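Local structure of UPF0053 protein HI0107 (Haemophilus influenzae, 3LAE) at residues 11-16 with 36-41; 28-33 with 59-64; 50-55 with 65-70. The protein is of unknown function but carries the transporter-associated (CorC_HlyC) domain of a CBS-containing membrane protein and may, like its family, bind flavin adenine dinucleotide. All blocks are in the same frame, centred on the assembly; numbering follows the deposited sequence. Where two conformers were deposited one is given.

Contact 1: residues 11-16 with 36-41; sequences MIIDGS and RTFNGL. With PO4 (phosphate ion), chain C.
Gly15 O and Asn39 N form the one direct hydrogen bond between 11-16 and 36-41, at 2.8 Å. The bond is nearly straight (165°) and uses a lone pair in the carbonyl plane. Phe38 N also lies near this oxygen but at a poor angle, so the carbonyl serves the second residue of the helix. Gly15 CA and Asn39 CA are 4.3 Å apart, where a side chain on residue 15 would press on Asn39 CB, so glycine suits the place. With CG anti to the backbone N (chi1 172°), the Asn39 amide is carried away from 11-16 to strand 72-80, where OD1 accepts from Ile73 N.

The helix start has its own cap. Thr37 OG1 accepts from Gly40 N at 2.9 Å, the N-cap bond for which a short hydroxyl side chain is well fitted, while Thr37 CG2 lies 3.7 Å from Ser16 O.

The apolar contact is made by Phe38. Ile13 CG2 meets Phe38 CD2 at 4.2 Å, the two side chains crossing at about a right angle; Phe38 CB rests 3.7 Å from Gly15 O, and the ring runs on to Ala76 and Ile63 in the sheet. Both residues are buried, as suits a branched aliphatic and an aromatic.

Beyond the interface, Arg36 NH1 bonds weakly to O1 of a phosphate, probably from the crystallisation liquor. The whole is an N-capped helix start docked on the end of an antiparallel strand, part of the alpha+beta core of this transporter-associated domain.

Contact 2: residues 28-33 with 59-64; sequences WELDTE and DGLLIT
Leu61 fills the angle between Trp28 and Leu30, and this trio makes the apolar half of the contact. Leu61 CD2 sits over the Trp28 indole face, 3.9 Å from the centroid of the five-membered ring and only 6° from the ring normal, a CH-pi contact. The other methyl, CD1, lies 3.8 Å from Trp28 CE3 over the six-membered part of the indole, so the forked leucine end spans both rings. The same CD1 meets Leu30 CD2 at 3.5 Å, the two leucines crossing at about a right angle. A branched end with two methyls suits a residue that must serve a flat ring and an aliphatic neighbour together.

Polar contacts lie at the margin. Asp59 OD1 accepts from Asp31 N at 3.0 Å along a straight N-H (165°), but the donor stands above the carboxylate plane. Asp59 CG is anti to its carbonyl carbon (chi1 -65°), which directs the carboxylate toward the loop. Asp31 in turn accepts from Glu33 N through OD1, an Asx turn, for which the short carboxylate of an aspartate is suited. A water bridges Glu29 N and Asp59 O, 2.8 Å from each.

The loop 28-33, between helices 19-26 and 38-45, thus lies against the start of strand 61-69. Trp28 also touches Val78 and Lys80 of strand 72-80, Leu30 reaches Leu19 of helix 19-26, and Leu41 of helix 38-45 packs on both Leu30 and Asp59.

Contact 3: residues 50-55 with 65-70; sequences PDEGTI and ILEVGD. With EDO (1,2-ethanediol), chain E.
Leu66 O lies over one face of the Glu52 carboxylate, 3.6 Å from CD, while at the edge OE2 accepts from Val68 N at 2.9 Å through its anti lone pair, nearly straight at 169°. OE1 accepts a hydrogen bond from a water that also donates to Leu66 O. The chain is extended beyond CG (chi2 173°), giving a glutamate the length to span the gap from the turn to the strand.

Backbone bonds join the same segments: Gly53 N donates to Ile65 O at 2.8 Å, and Ile65 N to Thr54 O at 2.9 Å. Both use the second half of a type II turn, Asp51 to Thr54. Gly53 has positive phi (94°), where a side chain would press on the preceding carbonyl oxygen, so glycine fits. Thr54 OG1 and Thr54 N both reach Asp51 O from the same face, the hydroxyl bond being the shorter at 2.7 Å.

Ile65 and Val68 supply apolar cover. Ile65 CG1 lies 4.0 Å from Thr54 CB, and Val68 CG2 lies 3.9 Å from Glu52 CG. Both are branched at CB, a shape well suited to strands.

Opposite Gln75 of strand 72-80 the strand fits two residues, Leu66 and Glu67, into the place of one: a classic beta bulge. The arrangement is a type II turn leading into an edge strand, fastened to a bulged antiparallel neighbour.

From the N terminus, strand 11-14 leads through helix 19-26 and the loop 28-33 to helix 38-45, whose start closes the first loop in contact 1. Contact 2 opens inside that loop and closes after it, at the start of strand 61-69, so the two cross. Contact 3 follows contact 1 in series but crosses contact 2, joining the approach to strand 55-58 to the far part of strand 61-69. Helix 38-45 links contacts 1 and 2, with Leu41 CD1 packing on Asp31 O; Ile12 meets Leu66 between 1 and 3. Contacts 2 and 3 lie on opposite sides of the chain's centre, about 17 Å apart between centres, and all three reach one antiparallel sheet.

Contact 1: residues 11-16 with 36-41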
HETATM    1  N   MSE A  11      -7.417   6.567   0.451  1.00 13.64           N
HETATM    2  CA  MSE A  11      -7.573   5.498  -0.531  0.50 12.67           C
HETATM    3  C   MSE A  11      -7.424   4.166   0.176  1.00 12.00           C
HETATM    4  O   MSE A  11      -6.549   4.030   1.019  1.00 16.06           O
HETATM    5  CB  MSE A  11      -6.453   5.568  -1.578  0.50 16.65           C
HETATM    6  CG  MSE A  11      -6.420   6.811  -2.423  0.50 22.70           C
HETATM    7 SE   MSE A  11      -7.903   6.861  -3.670  0.30 24.73          SE
HETATM    8  CE  MSE A  11      -8.073   4.976  -4.058  0.50 16.06           C
ATOM      9  N   ILE A  12      -8.242   3.187  -0.179  1.00 10.32           N
ATOM     10  CA  ILE A  12      -8.020   1.815   0.252  0.50 12.34           C
ATOM     11  C   ILE A  12      -7.441   1.061  -0.927  1.00 10.02           C
ATOM     12  O   ILE A  12      -8.074   0.979  -1.982  1.00 12.51           O
ATOM     13  CB  ILE A  12      -9.313   1.130   0.704  0.50 16.28           C
ATOM     14  CG1 ILE A  12     -10.022   1.999   1.738  0.50 22.83           C
ATOM     15  CG2 ILE A  12      -9.005  -0.248   1.287  0.50 18.58           C
ATOM     16  CD1 ILE A  12      -9.100   2.477   2.816  0.50 25.93           C
ATOM     17  N   ILE A  13      -6.232   0.539  -0.739  0.50  9.99           N
ATOM     18  CA  ILE A  13      -5.486  -0.134  -1.796  0.50 11.72           C
ATOM     19  C   ILE A  13      -5.306  -1.612  -1.453  0.50 11.97           C
ATOM     20  O   ILE A  13      -5.136  -1.961  -0.284  0.50 13.48           O
ATOM     21  CB  ILE A  13      -4.092   0.505  -1.948  0.50 15.08           C
ATOM     22  CG1 ILE A  13      -4.204   2.029  -2.082  0.50 18.53           C
ATOM     23  CG2 ILE A  13      -3.351  -0.084  -3.135  0.50 16.42           C
ATOM     24  CD1 ILE A  13      -4.940   2.488  -3.318  0.50 20.98           C
ATOM     25  N   ASP A  14      -5.362  -2.482  -2.458  1.00 11.95           N
ATOM     26  CA  ASP A  14      -5.043  -3.886  -2.263  1.00 12.78           C
ATOM     27  C   ASP A  14      -3.536  -4.063  -2.186  1.00 12.51           C
ATOM     28  O   ASP A  14      -2.783  -3.369  -2.872  1.00 12.98           O
ATOM     29  CB  ASP A  14      -5.498  -4.700  -3.471  1.00 17.23           C
ATOM     30  CG  ASP A  14      -6.990  -4.823  -3.582  1.00 20.51           C
ATOM     31  OD1 ASP A  14      -7.708  -4.648  -2.575  1.00 23.15           O
ATOM     32  OD2 ASP A  14      -7.437  -5.121  -4.711  1.00 25.59           O
ATOM     33  N   GLY A  15      -3.096  -5.034  -1.395  1.00 12.07           N
ATOM     34  CA  GLY A  15      -1.689  -5.390  -1.355  1.00 12.69           C
ATOM     35  C   GLY A  15      -1.148  -5.784  -2.719  1.00 10.62           C
ATOM     36  O   GLY A  15       0.031  -5.561  -3.020  1.00 12.07           O
ATOM     37  N   SER A  16      -2.008  -6.363  -3.556  1.00 11.07           N
ATOM     38  CA  SER A  16      -1.599  -6.816  -4.886  1.00 10.33           C
ATOM     39  C   SER A  16      -1.331  -5.678  -5.868  1.00 10.74           C
ATOM     40  O   SER A  16      -0.839  -5.915  -6.975  1.00 13.06           O
ATOM     41  CB  SER A  16      -2.675  -7.710  -5.479  1.00 11.95           C
ATOM     42  OG  SER A  16      -3.875  -6.969  -5.657  1.00 14.01           O
ATOM     43  N   ARG A  36       7.658  -5.172  -6.453  1.00 11.84           N
ATOM     44  CA  ARG A  36       6.734  -5.035  -7.568  1.00 11.68           C
ATOM     45  C   ARG A  36       5.356  -4.538  -7.115  1.00 10.72           C
ATOM     46  O   ARG A  36       4.691  -3.795  -7.831  1.00 11.44           O
ATOM     47  CB  ARG A  36       6.564  -6.373  -8.283  1.00 12.87           C
ATOM     48  CG  ARG A  36       5.785  -6.262  -9.578  1.00 17.16           C
ATOM     49  CD  ARG A  36       5.573  -7.627 -10.222  1.00 18.91           C
ATOM     50  NE  ARG A  36       6.771  -8.446 -10.158  1.00 18.65           N
ATOM     51  CZ  ARG A  36       7.793  -8.322 -10.994  1.00 20.63           C
ATOM     52  NH1 ARG A  36       7.748  -7.409 -11.953  1.00 23.08           N
ATOM     53  NH2 ARG A  36       8.858  -9.107 -10.867  1.00 20.21           N
ATOM     54  N   THR A  37       4.926  -4.971  -5.935  1.00 10.40           N
ATOM     55  CA  THR A  37       3.578  -4.667  -5.445  1.00 10.33           C
ATOM     56  C   THR A  37       3.630  -3.877  -4.145  1.00 10.82           C
ATOM     57  O   THR A  37       4.666  -3.790  -3.481  1.00 10.55           O
ATOM     58  CB  THR A  37       2.810  -5.954  -5.119  1.00 11.23           C
ATOM     59  OG1 THR A  37       3.541  -6.655  -4.105  1.00 10.87           O
ATOM     60  CG2 THR A  37       2.651  -6.829  -6.346  1.00 12.39           C
ATOM     61  N   PHE A  38       2.488  -3.311  -3.772  1.00 10.38           N
ATOM     62  CA  PHE A  38       2.369  -2.583  -2.519  1.00 11.80           C
ATOM     63  C   PHE A  38       2.679  -3.484  -1.321  1.00 10.24           C
ATOM     64  O   PHE A  38       3.408  -3.093  -0.407  1.00 12.39           O
ATOM     65  CB  PHE A  38       0.953  -1.993  -2.421  1.00 12.77           C
ATOM     66  CG  PHE A  38       0.819  -0.890  -1.413  1.00 17.03           C
ATOM     67  CD1 PHE A  38       1.707   0.174  -1.410  1.00 18.55           C
ATOM     68  CD2 PHE A  38      -0.209  -0.896  -0.499  1.00 24.04           C
ATOM     69  CE1 PHE A  38       1.594   1.190  -0.496  1.00 24.55           C
ATOM     70  CE2 PHE A  38      -0.334   0.131   0.420  1.00 26.45           C
ATOM     71  CZ  PHE A  38       0.574   1.174   0.415  1.00 25.33           C
ATOM     72  N   ASN A  39       2.136  -4.697  -1.341  1.00 10.91           N
ATOM     73  CA  ASN A  39       2.483  -5.713  -0.356  1.00 11.17           C
ATOM     74  C   ASN A  39       3.999  -5.906  -0.283  1.00 12.27           C
ATOM     75  O   ASN A  39       4.581  -5.886   0.794  1.00 13.43           O
ATOM     76  CB  ASN A  39       1.784  -7.035  -0.693  1.00 10.93           C
ATOM     77  CG  ASN A  39       2.259  -8.184   0.175  1.00 12.97           C
ATOM     78  OD1 ASN A  39       2.139  -8.143   1.404  1.00 12.58           O
ATOM     79  ND2 ASN A  39       2.825  -9.213  -0.462  1.00 13.86           N
ATOM     80  N   GLY A  40       4.643  -6.104  -1.431  1.00 10.62           N
ATOM     81  CA  GLY A  40       6.088  -6.312  -1.434  1.00 10.80           C
ATOM     82  C   GLY A  40       6.852  -5.135  -0.829  1.00 11.34           C
ATOM     83  O   GLY A  40       7.795  -5.304  -0.052  1.00 13.84           O
ATOM     84  N   LEU A  41       6.457  -3.925  -1.185  1.00 11.34           N
ATOM     85  CA  LEU A  41       7.112  -2.729  -0.649  1.00 12.51           C
ATOM     86  C   LEU A  41       7.000  -2.672   0.876  1.00 13.34           C
ATOM     87  O   LEU A  41       7.972  -2.375   1.575  1.00 15.03           O
ATOM     88  CB  LEU A  41       6.478  -1.479  -1.259  1.00 13.49           C
ATOM     89  CG  LEU A  41       7.061  -0.132  -0.850  1.00 15.58           C
ATOM     90  CD1 LEU A  41       8.451  -0.008  -1.434  1.00 17.91           C
ATOM     91  CD2 LEU A  41       6.151   1.005  -1.298  1.00 19.25           C
TER
HETATM   92  P   PO4 C  79       6.003  -4.345 -13.471  0.85 29.23           P
HETATM   93  O1  PO4 C  79       5.144  -5.541 -13.139  0.85 33.62           O
HETATM   94  O2  PO4 C  79       5.543  -3.749 -14.782  0.85 36.94           O
HETATM   95  O3  PO4 C  79       5.931  -3.305 -12.390  0.85 30.30           O
HETATM   96  O4  PO4 C  79       7.438  -4.771 -13.624  0.85 35.19           O

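Contact 2: residues 28-33 with 59-64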
ATOM      1  N   TRP A  28       2.283   9.195  -7.202  1.00 24.46           N
ATOM      2  CA  TRP A  28       3.002   8.843  -5.986  1.00 21.06           C
ATOM      3  C   TRP A  28       4.448   8.562  -6.341  1.00 22.48           C
ATOM      4  O   TRP A  28       4.813   8.492  -7.520  1.00 24.55           O
ATOM      5  CB  TRP A  28       2.377   7.630  -5.297  1.00 20.42           C
ATOM      6  CG  TRP A  28       1.008   7.878  -4.702  1.00 18.81           C
ATOM      7  CD1 TRP A  28       0.395   9.086  -4.506  1.00 21.74           C
ATOM      8  CD2 TRP A  28       0.096   6.885  -4.221  1.00 20.34           C
ATOM      9  NE1 TRP A  28      -0.843   8.900  -3.933  1.00 22.47           N
ATOM     10  CE2 TRP A  28      -1.049   7.557  -3.745  1.00 21.65           C
ATOM     11  CE3 TRP A  28       0.143   5.491  -4.132  1.00 21.29           C
ATOM     12  CZ2 TRP A  28      -2.142   6.881  -3.206  1.00 23.90           C
ATOM     13  CZ3 TRP A  28      -0.944   4.821  -3.599  1.00 23.98           C
ATOM     14  CH2 TRP A  28      -2.071   5.514  -3.146  1.00 24.41           C
ATOM     15  N   GLU A  29       5.285   8.384  -5.327  1.00 20.69           N
ATOM     16  CA  GLU A  29       6.693   8.165  -5.607  1.00 22.83           C
ATOM     17  C   GLU A  29       7.210   6.970  -4.841  1.00 21.59           C
ATOM     18  O   GLU A  29       8.238   7.024  -4.170  1.00 25.78           O
ATOM     19  CB  GLU A  29       7.488   9.435  -5.330  1.00 25.11           C
ATOM     20  CG  GLU A  29       7.023  10.577  -6.222  1.00 28.20           C
ATOM     21  CD  GLU A  29       7.830  11.836  -6.047  1.00 30.15           C
ATOM     22  OE1 GLU A  29       7.641  12.516  -5.022  1.00 31.45           O
ATOM     23  OE2 GLU A  29       8.649  12.145  -6.940  1.00 33.94           O
ATOM     24  N   LEU A  30       6.473   5.877  -4.966  1.00 19.33           N
ATOM     25  CA  LEU A  30       6.862   4.628  -4.344  1.00 17.78           C
ATOM     26  C   LEU A  30       8.106   4.094  -5.034  1.00 16.40           C
ATOM     27  O   LEU A  30       8.246   4.203  -6.253  1.00 17.89           O
ATOM     28  CB  LEU A  30       5.720   3.620  -4.442  1.00 18.23           C
ATOM     29  CG  LEU A  30       4.425   4.190  -3.857  1.00 21.21           C
ATOM     30  CD1 LEU A  30       3.298   3.194  -3.925  1.00 20.95           C
ATOM     31  CD2 LEU A  30       4.693   4.628  -2.420  1.00 26.06           C
ATOM     32  N   ASP A  31       9.014   3.545  -4.237  1.00 15.18           N
ATOM     33  CA  ASP A  31      10.256   2.959  -4.746  1.00 13.83           C
ATOM     34  C   ASP A  31       9.947   1.667  -5.490  1.00 14.63           C
ATOM     35  O   ASP A  31       9.415   0.727  -4.911  1.00 15.83           O
ATOM     36  CB  ASP A  31      11.177   2.673  -3.563  1.00 16.54           C
ATOM     37  CG  ASP A  31      12.577   2.248  -3.977  1.00 20.51           C
ATOM     38  OD1 ASP A  31      12.815   1.920  -5.159  1.00 21.72           O
ATOM     39  OD2 ASP A  31      13.450   2.246  -3.090  1.00 28.46           O
ATOM     40  N   THR A  32      10.273   1.624  -6.775  1.00 12.75           N
ATOM     41  CA  THR A  32       9.955   0.457  -7.597  1.00 13.84           C
ATOM     42  C   THR A  32      11.173  -0.399  -7.923  1.00 14.21           C
ATOM     43  O   THR A  32      11.086  -1.354  -8.693  1.00 16.83           O
ATOM     44  CB  THR A  32       9.318   0.872  -8.934  1.00 16.62           C
ATOM     45  OG1 THR A  32      10.249   1.674  -9.665  1.00 20.78           O
ATOM     46  CG2 THR A  32       8.049   1.676  -8.706  1.00 17.43           C
ATOM     47  N   GLU A  33      12.309  -0.064  -7.337  1.00 14.58           N
ATOM     48  CA  GLU A  33      13.566  -0.748  -7.638  0.50 15.06           C
ATOM     49  C   GLU A  33      13.576  -2.218  -7.233  1.00 15.28           C
ATOM     50  O   GLU A  33      14.069  -3.076  -7.965  1.00 17.62           O
ATOM     51  CB  GLU A  33      14.717  -0.021  -6.945  0.50 16.71           C
ATOM     52  CG  GLU A  33      16.099  -0.587  -7.212  0.50 18.30           C
ATOM     53  CD  GLU A  33      17.157   0.132  -6.399  0.50 23.55           C
ATOM     54  OE1 GLU A  33      17.983  -0.545  -5.758  0.50 26.32           O
ATOM     55  OE2 GLU A  33      17.144   1.381  -6.378  0.50 27.40           O
ATOM     56  N   ASP A  59       7.752   6.251   1.846  1.00 15.18           N
ATOM     57  CA  ASP A  59       7.822   6.891   0.533  1.00 16.00           C
ATOM     58  C   ASP A  59       6.736   7.936   0.303  1.00 16.60           C
ATOM     59  O   ASP A  59       6.103   7.957  -0.752  1.00 16.98           O
ATOM     60  CB  ASP A  59       7.744   5.843  -0.579  1.00 19.12           C
ATOM     61  CG  ASP A  59       8.933   4.912  -0.585  1.00 21.86           C
ATOM     62  OD1 ASP A  59       8.859   3.880  -1.275  1.00 23.32           O
ATOM     63  OD2 ASP A  59       9.937   5.200   0.105  1.00 24.03           O
ATOM     64  N   GLY A  60       6.514   8.796   1.292  1.00 14.30           N
ATOM     65  CA  GLY A  60       5.576   9.899   1.141  1.00 14.05           C
ATOM     66  C   GLY A  60       4.131   9.543   1.431  1.00 12.28           C
ATOM     67  O   GLY A  60       3.233  10.382   1.239  1.00 15.68           O
ATOM     68  N   LEU A  61       3.900   8.315   1.896  1.00 12.78           N
ATOM     69  CA  LEU A  61       2.553   7.871   2.235  1.00 13.09           C
ATOM     70  C   LEU A  61       2.416   7.506   3.709  1.00 12.74           C
ATOM     71  O   LEU A  61       3.325   6.920   4.297  1.00 15.15           O
ATOM     72  CB  LEU A  61       2.171   6.655   1.404  1.00 12.77           C
ATOM     73  CG  LEU A  61       2.206   6.781  -0.125  1.00 15.27           C
ATOM     74  CD1 LEU A  61       1.740   5.473  -0.730  1.00 18.60           C
ATOM     75  CD2 LEU A  61       1.344   7.953  -0.595  1.00 18.86           C
ATOM     76  N   LEU A  62       1.264   7.844   4.280  1.00 10.89           N
ATOM     77  CA  LEU A  62       0.898   7.415   5.622  1.00 10.64           C
ATOM     78  C   LEU A  62      -0.087   6.268   5.470  1.00 10.54           C
ATOM     79  O   LEU A  62      -1.199   6.434   4.941  1.00 10.28           O
ATOM     80  CB  LEU A  62       0.257   8.578   6.372  1.00 12.34           C
ATOM     81  CG  LEU A  62      -0.258   8.300   7.786  1.00 15.06           C
ATOM     82  CD1 LEU A  62       0.899   7.922   8.699  1.00 17.11           C
ATOM     83  CD2 LEU A  62      -0.969   9.532   8.302  1.00 15.33           C
ATOM     84  N   ILE A  63       0.328   5.096   5.928  1.00 10.50           N
ATOM     85  CA  ILE A  63      -0.352   3.859   5.604  1.00 11.54           C
ATOM     86  C   ILE A  63      -0.888   3.203   6.863  1.00 11.31           C
ATOM     87  O   ILE A  63      -0.187   3.125   7.872  1.00 13.81           O
ATOM     88  CB  ILE A  63       0.648   2.887   4.941  1.00 12.88           C
ATOM     89  CG1 ILE A  63       1.202   3.487   3.645  1.00 14.58           C
ATOM     90  CG2 ILE A  63       0.002   1.540   4.684  1.00 15.81           C
ATOM     91  CD1 ILE A  63       2.464   2.769   3.137  1.00 19.29           C
ATOM     92  N   THR A  64      -2.129   2.733   6.805  1.00 10.09           N
ATOM     93  CA  THR A  64      -2.723   1.971   7.894  1.00 10.12           C
ATOM     94  C   THR A  64      -3.056   0.589   7.363  1.00  8.66           C
ATOM     95  O   THR A  64      -3.808   0.451   6.392  1.00 10.18           O
ATOM     96  CB  THR A  64      -4.015   2.643   8.423  1.00 11.80           C
ATOM     97  OG1 THR A  64      -3.712   3.982   8.846  1.00 12.20           O
ATOM     98  CG2 THR A  64      -4.588   1.866   9.619  1.00 12.98           C
TER
HETATM   99  O   HOH W   1       4.533   9.178  -2.744  1.00 25.86           O

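Contact 3: residues 50-55 with 65-70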
ATOM      1  N   PRO A  50       3.322  -7.276   9.661  1.00 44.19           N
ATOM      2  CA  PRO A  50       2.678  -6.289  10.532  1.00 39.88           C
ATOM      3  C   PRO A  50       1.249  -6.648  10.891  1.00 35.34           C
ATOM      4  O   PRO A  50       0.531  -7.234  10.087  1.00 37.36           O
ATOM      5  CB  PRO A  50       2.693  -5.023   9.685  1.00 39.37           C
ATOM      6  CG  PRO A  50       2.696  -5.529   8.278  1.00 42.76           C
ATOM      7  CD  PRO A  50       3.468  -6.796   8.277  1.00 43.85           C
ATOM      8  N   ASP A  51       0.845  -6.289  12.101  1.00 32.83           N
ATOM      9  CA  ASP A  51      -0.520  -6.512  12.524  1.00 25.23           C
ATOM     10  C   ASP A  51      -1.442  -5.542  11.814  1.00 17.87           C
ATOM     11  O   ASP A  51      -1.045  -4.444  11.424  1.00 17.41           O
ATOM     12  CB  ASP A  51      -0.668  -6.293  14.032  1.00 30.21           C
ATOM     13  CG  ASP A  51       0.118  -7.285  14.848  1.00 37.41           C
ATOM     14  OD1 ASP A  51       0.581  -8.299  14.282  1.00 38.49           O
ATOM     15  OD2 ASP A  51       0.267  -7.047  16.064  1.00 41.38           O
ATOM     16  N   GLU A  52      -2.684  -5.956  11.650  1.00 15.67           N
ATOM     17  CA  GLU A  52      -3.719  -5.010  11.305  1.00 12.68           C
ATOM     18  C   GLU A  52      -3.730  -3.891  12.338  1.00 12.32           C
ATOM     19  O   GLU A  52      -3.496  -4.128  13.529  1.00 17.51           O
ATOM     20  CB  GLU A  52      -5.063  -5.722  11.256  1.00 12.53           C
ATOM     21  CG  GLU A  52      -5.091  -6.753  10.143  1.00 11.32           C
ATOM     22  CD  GLU A  52      -6.331  -7.621  10.151  1.00 13.00           C
ATOM     23  OE1 GLU A  52      -7.196  -7.469  11.051  1.00 13.49           O
ATOM     24  OE2 GLU A  52      -6.454  -8.458   9.239  1.00 12.70           O
ATOM     25  N   GLY A  53      -4.004  -2.679  11.875  1.00 12.81           N
ATOM     26  CA  GLY A  53      -4.030  -1.518  12.742  1.00 13.49           C
ATOM     27  C   GLY A  53      -2.717  -0.763  12.799  1.00 15.44           C
ATOM     28  O   GLY A  53      -2.663   0.354  13.318  1.00 18.36           O
ATOM     29  N   THR A  54      -1.646  -1.368  12.300  1.00 15.10           N
ATOM     30  CA  THR A  54      -0.339  -0.710  12.241  0.50 15.25           C
ATOM     31  C   THR A  54      -0.379   0.510  11.330  1.00 15.53           C
ATOM     32  O   THR A  54      -0.899   0.423  10.220  1.00 15.19           O
ATOM     33  CB  THR A  54       0.750  -1.657  11.681  0.50 15.68           C
ATOM     34  OG1 THR A  54       0.860  -2.817  12.513  0.50 16.38           O
ATOM     35  CG2 THR A  54       2.108  -0.943  11.600  0.50 15.31           C
ATOM     36  N   ILE A  55       0.186   1.625  11.783  1.00 17.22           N
ATOM     37  CA  ILE A  55       0.300   2.837  10.992  1.00 18.19           C
ATOM     38  C   ILE A  55       1.777   3.082  10.778  1.00 19.83           C
ATOM     39  O   ILE A  55       2.568   3.076  11.729  1.00 21.45           O
ATOM     40  CB  ILE A  55      -0.326   4.046  11.713  1.00 18.81           C
ATOM     41  CG1 ILE A  55      -1.834   3.851  11.862  1.00 20.03           C
ATOM     42  CG2 ILE A  55      -0.032   5.345  10.962  1.00 21.93           C
ATOM     43  CD1 ILE A  55      -2.475   4.852  12.809  1.00 23.49           C
ATOM     44  N   ILE A  65      -2.501  -0.444   7.979  1.00 10.35           N
ATOM     45  CA  ILE A  65      -2.790  -1.815   7.570  0.50  9.51           C
ATOM     46  C   ILE A  65      -4.205  -2.191   8.012  1.00 10.15           C
ATOM     47  O   ILE A  65      -4.511  -2.181   9.209  1.00 12.90           O
ATOM     48  CB  ILE A  65      -1.770  -2.807   8.175  0.50  8.62           C
ATOM     49  CG1 ILE A  65      -0.346  -2.348   7.865  0.50  9.43           C
ATOM     50  CG2 ILE A  65      -2.006  -4.207   7.641  0.50 10.49           C
ATOM     51  CD1 ILE A  65      -0.054  -2.258   6.381  0.50  8.68           C
ATOM     52  N   LEU A  66      -5.068  -2.532   7.054  1.00  9.89           N
ATOM     53  CA  LEU A  66      -6.455  -2.878   7.369  1.00  9.32           C
ATOM     54  C   LEU A  66      -6.725  -4.384   7.439  1.00  9.98           C
ATOM     55  O   LEU A  66      -7.528  -4.842   8.260  1.00 11.58           O
ATOM     56  CB  LEU A  66      -7.415  -2.259   6.349  1.00 10.66           C
ATOM     57  CG  LEU A  66      -7.422  -0.752   6.188  1.00 11.65           C
ATOM     58  CD1 LEU A  66      -8.467  -0.356   5.155  1.00 14.58           C
ATOM     59  CD2 LEU A  66      -7.698  -0.068   7.541  1.00 12.14           C
ATOM     60  N   GLU A  67      -6.076  -5.149   6.563  1.00 10.09           N
ATOM     61  CA  GLU A  67      -6.343  -6.573   6.458  1.00 10.54           C
ATOM     62  C   GLU A  67      -5.058  -7.297   6.117  1.00 11.15           C
ATOM     63  O   GLU A  67      -4.375  -6.923   5.156  1.00 11.33           O
ATOM     64  CB  GLU A  67      -7.384  -6.881   5.368  1.00 10.86           C
ATOM     65  CG  GLU A  67      -7.817  -8.343   5.395  1.00 12.32           C
ATOM     66  CD  GLU A  67      -8.687  -8.760   4.220  1.00 14.63           C
ATOM     67  OE1 GLU A  67      -9.158  -7.874   3.482  1.00 16.31           O
ATOM     68  OE2 GLU A  67      -8.888  -9.990   4.035  1.00 15.79           O
ATOM     69  N   VAL A  68      -4.733  -8.312   6.915  1.00 11.85           N
ATOM     70  CA  VAL A  68      -3.595  -9.193   6.657  0.50 14.24           C
ATOM     71  C   VAL A  68      -4.097 -10.626   6.562  1.00 14.09           C
ATOM     72  O   VAL A  68      -4.971 -11.032   7.330  1.00 18.62           O
ATOM     73  CB  VAL A  68      -2.554  -9.111   7.797  0.50 16.29           C
ATOM     74  CG1 VAL A  68      -1.401 -10.083   7.559  0.50 14.90           C
ATOM     75  CG2 VAL A  68      -2.036  -7.697   7.948  0.50 18.40           C
ATOM     76  N   GLY A  69      -3.538 -11.397   5.643  1.00 15.83           N
ATOM     77  CA  GLY A  69      -3.909 -12.790   5.509  1.00 18.78           C
ATOM     78  C   GLY A  69      -2.796 -13.496   4.782  1.00 24.44           C
ATOM     79  O   GLY A  69      -2.154 -12.908   3.916  1.00 26.66           O
ATOM     80  N   ASP A  70      -2.550 -14.748   5.141  1.00 27.57           N
ATOM     81  CA  ASP A  70      -1.492 -15.540   4.525  0.50 32.22           C
ATOM     82  C   ASP A  70      -0.168 -14.797   4.558  1.00 31.11           C
ATOM     83  O   ASP A  70       0.600 -14.813   3.602  1.00 34.24           O
ATOM     84  CB  ASP A  70      -1.859 -15.938   3.097  0.50 36.29           C
ATOM     85  CG  ASP A  70      -2.584 -17.267   3.037  0.50 38.17           C
ATOM     86  OD1 ASP A  70      -3.132 -17.688   4.080  0.50 39.90           O
ATOM     87  OD2 ASP A  70      -2.605 -17.890   1.954  0.50 39.00           O
TER
HETATM   88  C1  EDO E  81      -3.651 -16.621   8.470  0.80 46.73           C
HETATM   89  O1  EDO E  81      -3.572 -16.868   7.061  0.80 45.73           O
HETATM   90  C2  EDO E  81      -4.104 -15.185   8.702  0.80 46.90           C
HETATM   91  O2  EDO E  81      -5.383 -14.991   8.088  0.80 47.71           O
HETATM   92  O   HOH W   2      -8.670  -4.982  11.026  1.00 14.06           O